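Local coordinates for protein beta-1,4-galactanase (Humicola insolens, PDB 1HJQ) that hydrolyses beta-1,4-galactosidic linkages in type I arabinogalactans, as a family 53 glycoside hydrolase of clan GH-A, at residues 42-47 with 72-77; 77-82 with 132-137. All blocks are in the same frame, centred on the assembly; numbering follows the deposited sequence.

Contact 1: 42-47 with 72-77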
# COMPACT_ATOMS: atom_id res chain seq x y z
N ASN A 42 0.32 7.37 12.17
CA ASN A 42 1.22 6.59 13.02
C ASN A 42 2.04 5.58 12.23
O ASN A 42 2.71 4.72 12.80
CB ASN A 42 0.46 5.86 14.16
CG ASN A 42 -0.54 4.82 13.65
OD1 ASN A 42 -0.57 4.48 12.46
ND2 ASN A 42 -1.37 4.31 14.56
N MET A 43 1.98 5.69 10.90
CA MET A 43 2.72 4.77 10.04
C MET A 43 2.75 5.23 8.59
O MET A 43 1.78 5.77 8.08
CB MET A 43 2.10 3.36 10.10
CG MET A 43 2.78 2.35 9.19
SD MET A 43 2.25 0.65 9.50
CE MET A 43 3.00 0.35 11.11
N VAL A 44 3.88 5.01 7.94
CA VAL A 44 4.02 5.38 6.54
C VAL A 44 4.24 4.13 5.70
O VAL A 44 4.85 3.15 6.16
CB VAL A 44 5.18 6.37 6.32
CG1 VAL A 44 4.85 7.71 6.95
CG2 VAL A 44 6.47 5.82 6.91
N ARG A 45 3.73 4.16 4.47
CA ARG A 45 3.88 3.05 3.54
C ARG A 45 4.90 3.51 2.51
O ARG A 45 4.81 4.63 2.01
CB ARG A 45 2.53 2.76 2.88
CG ARG A 45 2.51 1.65 1.84
CD ARG A 45 1.08 1.43 1.38
NE ARG A 45 0.94 0.41 0.35
CZ ARG A 45 0.85 0.67 -0.96
NH1 ARG A 45 0.88 1.91 -1.41
NH2 ARG A 45 0.70 -0.33 -1.81
N GLN A 46 5.88 2.67 2.20
CA GLN A 46 6.91 3.04 1.23
C GLN A 46 7.06 1.96 0.17
O GLN A 46 7.21 0.78 0.49
CB GLN A 46 8.25 3.27 1.94
CG GLN A 46 8.23 4.37 3.02
CD GLN A 46 9.61 4.64 3.61
OE1 GLN A 46 9.78 5.50 4.47
NE2 GLN A 46 10.61 3.90 3.14
N ARG A 47 7.01 2.35 -1.10
CA ARG A 47 7.17 1.39 -2.18
C ARG A 47 8.65 1.14 -2.45
O ARG A 47 9.46 2.06 -2.40
CB ARG A 47 6.46 1.89 -3.44
CG ARG A 47 6.81 3.31 -3.84
CD ARG A 47 6.32 3.61 -5.26
NE ARG A 47 6.46 5.02 -5.61
CZ ARG A 47 5.65 5.98 -5.17
NH1 ARG A 47 4.63 5.66 -4.38
NH2 ARG A 47 5.84 7.24 -5.52
N ALA A 72 10.37 10.57 13.46
CA ALA A 72 9.10 11.23 13.75
C ALA A 72 8.14 10.28 14.46
O ALA A 72 6.96 10.57 14.57
CB ALA A 72 8.47 11.76 12.47
N GLY A 73 8.66 9.15 14.92
CA GLY A 73 7.84 8.18 15.63
C GLY A 73 6.81 7.43 14.80
O GLY A 73 5.85 6.87 15.34
N LEU A 74 6.99 7.42 13.49
CA LEU A 74 6.05 6.73 12.62
C LEU A 74 6.47 5.29 12.32
O LEU A 74 7.65 5.00 12.13
CB LEU A 74 5.90 7.50 11.31
CG LEU A 74 5.59 8.98 11.51
CD1 LEU A 74 5.62 9.71 10.18
CD2 LEU A 74 4.23 9.12 12.17
N GLY A 75 5.49 4.39 12.29
CA GLY A 75 5.78 3.00 11.99
C GLY A 75 6.10 2.85 10.52
O GLY A 75 5.86 3.76 9.71
N LEU A 76 6.61 1.68 10.15
CA LEU A 76 7.00 1.42 8.78
C LEU A 76 6.27 0.25 8.12
O LEU A 76 6.16 -0.84 8.69
CB LEU A 76 8.51 1.20 8.73
CG LEU A 76 9.14 0.91 7.38
CD1 LEU A 76 8.95 2.11 6.45
CD2 LEU A 76 10.62 0.61 7.57
N TYR A 77 5.80 0.47 6.90
CA TYR A 77 5.11 -0.53 6.10
C TYR A 77 5.86 -0.54 4.76
O TYR A 77 5.72 0.39 3.94
CB TYR A 77 3.64 -0.13 5.96
CG TYR A 77 2.79 -0.84 4.91
CD1 TYR A 77 3.32 -1.82 4.07
CD2 TYR A 77 1.46 -0.46 4.71
CE1 TYR A 77 2.54 -2.40 3.06
CE2 TYR A 77 0.67 -1.03 3.71
CZ TYR A 77 1.21 -2.00 2.89
OH TYR A 77 0.43 -2.52 1.88
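Met43, Val44 and Arg45 pair in parallel with Gly75, Leu76 and Tyr77, joining two neighbouring strands of the TIM barrel whose connection runs through helix 59-71 as a beta-alpha-beta crossover. Four backbone hydrogen bonds carry the pairing: Gly75 N to Asn42 O (2.8 Å), Val44 N to Gly75 O, Tyr77 N to Val44 O and Gln46 N to Tyr77 O (each 2.9 Å).

Apolar packing divides between the two faces. On the one shared by Met43, Arg45 and Tyr77, the bend of Met43 at chi3 (-70°) brings CE back over Gly75, 3.9 Å from its CA, while SD touches Tyr77 CB. On the other, Val44 CG1 meets Leu74 CD1 at 3.9 Å, and Leu76 CD1 rests on the amide carbon of Gln46, facing helix 59-71. That amide is held from outside the contact, its OE1 by Trp9 NE1 and its NE2 by Asn62 O.

Aromatic and polar contacts meet at Arg45. Its extended chain runs alongside Tyr77, with CG over the ring face, 3.7 Å from the centroid, in a CH-pi contact. A weak hydrogen bond of 3.3 Å links NE to Tyr77 OH. The ring and this weak bond probably help to keep the chain of Arg45 in line, while salt bridges to Asp8 and Glu245 hold its end beside the latter, the probable nucleophile.

Contact 2: 77-82 with 132-137; sequences YINFHY and IGNEIT
Asn134 lies flat against His81 where the third and fourth strands of the TIM barrel give way to their loops, at the C-terminal mouth where clan GH-A enzymes place their active site. Asn134 directly precedes Glu135, the probable proton donor, in the Asn-Glu pair familiar from this clan.

The Asn134 side chain leaves with CG anti to the backbone N (chi1 -172°), which lays it alongside the imidazole. CB sits over the centre of the His81 ring, 3.7 Å from the centroid, in a CH-pi contact. Beyond it, CG stacks over the same face, 3.4 Å from His81 NE2, with amide and ring planes only 9° apart. At the tip the branches separate: ND2 passes near CE1 and hydrogen-bonds to Ala87 O, while OD1 accepts from a water, 3.0 Å away, that also bonds His81 NE2. The backbone of Ala87 bonds both stacked groups, its O to the amide and its N to His81 ND1, which fixes how each is turned. With an alanine in place of His81, the amide would probably lose the flat surface it rests on, the water a protein partner, and Ala87 N its mate.

Tyr82 packs against Ile132 and Gly133. Ile132 CB meets its ring at the edge, 3.9 Å from CE2, and the phenol OH reaches past to Ile132 CG2 while hydrogen-bonding to Thr113. A second water joins the two backbones, accepting from Asn134 N at 2.8 Å and donating to His81 O at 2.6 Å.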
# COMPACT_ATOMS: atom_id res chain seq x y z
N TYR A 77 5.80 0.47 6.90
CA TYR A 77 5.11 -0.53 6.10
C TYR A 77 5.86 -0.54 4.76
O TYR A 77 5.72 0.39 3.94
CB TYR A 77 3.64 -0.13 5.96
CG TYR A 77 2.79 -0.84 4.91
CD1 TYR A 77 3.32 -1.82 4.07
CD2 TYR A 77 1.46 -0.46 4.71
CE1 TYR A 77 2.54 -2.40 3.06
CE2 TYR A 77 0.67 -1.03 3.71
CZ TYR A 77 1.21 -2.00 2.89
OH TYR A 77 0.43 -2.52 1.88
N ILE A 78 6.68 -1.57 4.55
CA ILE A 78 7.46 -1.72 3.33
C ILE A 78 6.61 -2.42 2.28
O ILE A 78 6.10 -3.51 2.50
CB ILE A 78 8.75 -2.53 3.58
CG1 ILE A 78 9.70 -1.74 4.49
CG2 ILE A 78 9.44 -2.86 2.25
CD1 ILE A 78 10.32 -0.51 3.84
N ASN A 79 6.48 -1.77 1.13
CA ASN A 79 5.67 -2.26 0.02
C ASN A 79 6.53 -2.68 -1.17
O ASN A 79 6.89 -1.84 -2.00
CB ASN A 79 4.68 -1.16 -0.37
CG ASN A 79 4.01 -1.38 -1.71
OD1 ASN A 79 3.70 -0.42 -2.39
ND2 ASN A 79 3.77 -2.63 -2.08
N PHE A 80 6.85 -3.96 -1.25
CA PHE A 80 7.66 -4.52 -2.34
C PHE A 80 6.85 -4.61 -3.62
O PHE A 80 5.76 -5.16 -3.61
CB PHE A 80 8.13 -5.94 -2.01
CG PHE A 80 9.34 -5.99 -1.13
CD1 PHE A 80 10.53 -5.36 -1.51
CD2 PHE A 80 9.31 -6.68 0.08
CE1 PHE A 80 11.65 -5.41 -0.70
CE2 PHE A 80 10.43 -6.74 0.89
CZ PHE A 80 11.61 -6.10 0.50
N HIS A 81 7.38 -4.09 -4.72
CA HIS A 81 6.69 -4.19 -6.00
C HIS A 81 7.32 -5.33 -6.78
O HIS A 81 6.75 -5.82 -7.76
CB HIS A 81 6.80 -2.90 -6.81
CG HIS A 81 5.84 -1.83 -6.39
ND1 HIS A 81 5.14 -1.07 -7.30
CD2 HIS A 81 5.49 -1.38 -5.17
CE1 HIS A 81 4.39 -0.20 -6.65
NE2 HIS A 81 4.58 -0.37 -5.36
N TYR A 82 8.50 -5.76 -6.35
CA TYR A 82 9.24 -6.84 -7.02
C TYR A 82 9.30 -6.59 -8.51
O TYR A 82 9.02 -7.48 -9.32
CB TYR A 82 8.59 -8.19 -6.73
CG TYR A 82 8.68 -8.60 -5.28
CD1 TYR A 82 9.87 -8.44 -4.58
CD2 TYR A 82 7.59 -9.17 -4.63
CE1 TYR A 82 9.99 -8.85 -3.26
CE2 TYR A 82 7.69 -9.59 -3.31
CZ TYR A 82 8.90 -9.43 -2.63
OH TYR A 82 9.03 -9.87 -1.33
N ILE A 132 4.43 -8.62 0.28
CA ILE A 132 5.25 -9.29 -0.69
C ILE A 132 4.59 -9.15 -2.06
O ILE A 132 4.00 -10.09 -2.59
CB ILE A 132 5.43 -10.77 -0.31
CG1 ILE A 132 4.09 -11.36 0.14
CG2 ILE A 132 6.45 -10.88 0.82
CD1 ILE A 132 4.16 -12.83 0.47
N GLY A 133 4.69 -7.95 -2.61
CA GLY A 133 4.10 -7.67 -3.91
C GLY A 133 3.18 -6.48 -3.79
O GLY A 133 2.88 -6.03 -2.67
N ASN A 134 2.73 -5.95 -4.93
CA ASN A 134 1.83 -4.80 -4.94
C ASN A 134 0.66 -5.04 -5.89
O ASN A 134 0.84 -5.11 -7.10
CB ASN A 134 2.57 -3.54 -5.39
CG ASN A 134 1.72 -2.29 -5.23
OD1 ASN A 134 1.54 -1.79 -4.12
ND2 ASN A 134 1.18 -1.79 -6.35
N GLU A 135 -0.55 -5.14 -5.33
CA GLU A 135 -1.75 -5.38 -6.13
C GLU A 135 -1.48 -6.54 -7.09
O GLU A 135 -1.68 -6.41 -8.30
CB GLU A 135 -2.14 -4.13 -6.93
CG GLU A 135 -2.45 -2.90 -6.10
CD GLU A 135 -3.20 -1.81 -6.89
OE1 GLU A 135 -2.76 -1.47 -8.01
OE2 GLU A 135 -4.23 -1.30 -6.40
N ILE A 136 -1.02 -7.67 -6.54
CA ILE A 136 -0.71 -8.84 -7.35
C ILE A 136 -1.92 -9.69 -7.74
O ILE A 136 -1.81 -10.91 -7.87
CB ILE A 136 0.33 -9.74 -6.63
CG1 ILE A 136 -0.19 -10.15 -5.24
CG2 ILE A 136 1.65 -8.98 -6.50
CD1 ILE A 136 0.78 -11.04 -4.44
N THR A 137 -3.06 -9.05 -7.97
CA THR A 137 -4.29 -9.75 -8.35
C THR A 137 -4.11 -10.65 -9.57
O THR A 137 -4.71 -11.72 -9.64
CB THR A 137 -5.41 -8.77 -8.67
OG1 THR A 137 -5.49 -7.77 -7.65
CG2 THR A 137 -6.73 -9.51 -8.76
O HOH W 1 4.36 -6.73 -7.10
O HOH W 2 2.04 1.10 -4.52

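Strand 75-80 serves both contacts in turn: it pairs with 42-47 in contact 1 and then, beyond the shared Tyr77, runs on toward the barrel mouth to meet 132-137 in contact 2. Their centres lie 15 Å apart, yet they touch directly. A probable hydrogen bond of 2.7 Å from Asn79 N to Gln46 O carries the pairing forward. Arg47 CB packs 3.5 Å from His81 NE2. Arg45 NH2 comes within 2.9 Å of Asn134 OD1. The Arg45 side chain is about 3 Å from that of the probable nucleophile Glu245. Contact 2 contains Glu135 itself, and its Asn134 side chain is about 4 Å from that of Glu245, so both contacts probably help to shape the catalytic centre.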